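Local structure of DNA polymerase (Bacillus phage phi29, 1XHZ) at residues 327-332 against 429-434. The protein replicates the viral DNA from a protein primer with high processivity and strand displacement, and in its natural form also proofreads with a 3'-5' exonuclease. The protein carries 2 engineered substitutions. Numbering follows the deposited sequence.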
# COMPACT_ATOMS: atom_id res chain seq x y z
N TRP E 327 -12.36 21.92 2.09
CA TRP E 327 -11.02 22.42 2.39
C TRP E 327 -10.19 21.96 1.19
O TRP E 327 -9.95 20.76 1.02
CB TRP E 327 -10.44 21.82 3.68
CG TRP E 327 -11.11 22.34 4.90
CD1 TRP E 327 -12.34 21.97 5.35
CD2 TRP E 327 -10.62 23.30 5.83
NE1 TRP E 327 -12.64 22.64 6.50
CE2 TRP E 327 -11.60 23.47 6.82
CE3 TRP E 327 -9.43 24.05 5.92
CZ2 TRP E 327 -11.45 24.35 7.90
CZ3 TRP E 327 -9.28 24.93 6.99
CH2 TRP E 327 -10.28 25.07 7.97
N LEU E 328 -9.73 22.88 0.36
CA LEU E 328 -9.01 22.49 -0.84
C LEU E 328 -7.65 23.13 -0.96
O LEU E 328 -7.47 24.30 -0.62
CB LEU E 328 -9.82 22.88 -2.08
CG LEU E 328 -11.28 22.43 -2.09
CD1 LEU E 328 -12.03 23.08 -3.25
CD2 LEU E 328 -11.38 20.92 -2.18
N SER E 329 -6.70 22.34 -1.47
CA SER E 329 -5.39 22.87 -1.71
C SER E 329 -5.59 23.78 -2.90
O SER E 329 -6.55 23.57 -3.65
CB SER E 329 -4.36 21.76 -2.01
OG SER E 329 -4.67 21.10 -3.23
N ASN E 330 -4.71 24.77 -3.13
CA ASN E 330 -4.92 25.67 -4.26
C ASN E 330 -4.84 24.93 -5.59
O ASN E 330 -5.47 25.33 -6.56
CB ASN E 330 -3.91 26.83 -4.24
CG ASN E 330 -2.47 26.36 -4.27
OD1 ASN E 330 -1.96 25.80 -3.29
ND2 ASN E 330 -1.79 26.59 -5.39
N VAL E 331 -4.08 23.84 -5.65
CA VAL E 331 -3.98 23.07 -6.87
C VAL E 331 -5.35 22.44 -7.12
O VAL E 331 -5.85 22.44 -8.24
CB VAL E 331 -2.93 21.94 -6.77
CG1 VAL E 331 -2.89 21.16 -8.08
CG2 VAL E 331 -1.55 22.52 -6.46
N ASP E 332 -5.95 21.90 -6.06
CA ASP E 332 -7.26 21.29 -6.16
C ASP E 332 -8.36 22.31 -6.49
O ASP E 332 -9.34 21.98 -7.15
CB ASP E 332 -7.59 20.56 -4.85
CG ASP E 332 -7.02 19.15 -4.81
OD1 ASP E 332 -7.54 18.29 -5.55
OD2 ASP E 332 -6.07 18.90 -4.04
N MET E 429 2.54 18.53 3.20
CA MET E 429 3.33 17.98 2.11
C MET E 429 2.54 16.82 1.48
O MET E 429 2.60 16.60 0.27
CB MET E 429 4.68 17.47 2.62
CG MET E 429 5.55 16.83 1.55
SD MET E 429 6.12 17.97 0.27
CE MET E 429 7.69 18.52 0.97
N GLY E 430 1.80 16.09 2.30
CA GLY E 430 1.01 14.98 1.78
C GLY E 430 -0.14 15.48 0.92
O GLY E 430 -0.45 14.93 -0.14
N VAL E 431 -0.78 16.55 1.37
CA VAL E 431 -1.90 17.13 0.65
C VAL E 431 -1.50 17.54 -0.75
O VAL E 431 -2.17 17.21 -1.73
CB VAL E 431 -2.45 18.37 1.40
CG1 VAL E 431 -3.36 19.21 0.50
CG2 VAL E 431 -3.21 17.90 2.61
N PHE E 432 -0.39 18.25 -0.86
CA PHE E 432 0.02 18.70 -2.17
C PHE E 432 0.59 17.64 -3.09
O PHE E 432 0.41 17.72 -4.31
CB PHE E 432 0.98 19.87 -2.05
CG PHE E 432 0.29 21.17 -1.82
CD1 PHE E 432 -0.17 21.51 -0.56
CD2 PHE E 432 0.02 22.02 -2.90
CE1 PHE E 432 -0.90 22.69 -0.37
CE2 PHE E 432 -0.70 23.20 -2.73
CZ PHE E 432 -1.17 23.53 -1.46
N ILE E 433 1.27 16.65 -2.54
CA ILE E 433 1.83 15.63 -3.41
C ILE E 433 0.68 14.93 -4.12
O ILE E 433 0.62 14.94 -5.35
CB ILE E 433 2.71 14.63 -2.63
CG1 ILE E 433 3.99 15.35 -2.19
CG2 ILE E 433 3.03 13.41 -3.49
CD1 ILE E 433 4.98 14.53 -1.44
N THR E 434 -0.26 14.38 -3.36
CA THR E 434 -1.40 13.70 -3.99
C THR E 434 -2.22 14.65 -4.88
O THR E 434 -2.80 14.24 -5.88
CB THR E 434 -2.34 13.09 -2.94
OG1 THR E 434 -3.03 14.13 -2.24
CG2 THR E 434 -1.54 12.24 -1.97
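At the strand-to-helix junction of the polymerization region, where strand 324-329 runs into helix 330-339, the N-cap Ser329 packs against Phe432 of helix 427-447. Ser329 CB sits over one face of the phenyl ring, 4.0 Å from its centroid and offset toward the rim, a CH-pi contact. The same CB lies 3.7 Å from Val431 CG1, so two successive residues of the helix both meet this one small side chain. With chi1 at 65°, the hydroxyl turns to the new helix, where Ser329 OG accepts from Asp332 N at 3.2 Å and donates to Asp332 OD2 at 2.7 Å. A serine suits this place because its compact methylene can rest on the ring while its hydroxyl caps the helix. Phenylalanine suits the other side, its flat ring offering a face to that methylene and a slightly positive C-H rim to Asn330 OD1, which lies at the edge near the ring plane, facing CE2 and CZ, with the amide turned 41° from the ring. The oxygen also accepts from the backbone N of His284, and ND2 hydrogen-bonds to Glu334, which together would hold the amide in position. Val331, branched and apolar, fills in against the ring, its CG2 meeting Phe432 CE2 obliquely at 3.9 Å. No hydrogen bond joins the two segments directly: buried aromatic and aliphatic packing brings them together, while the Asp332 carboxylate, able to take both the Ser329 hydroxyl and a salt bridge from Arg438, probably helps orient that guanidinium further along helix 427-447, where Arg438, also hydrogen-bonded to Thr434 OG1, is like Thr434 probably involved in binding template-primer structures.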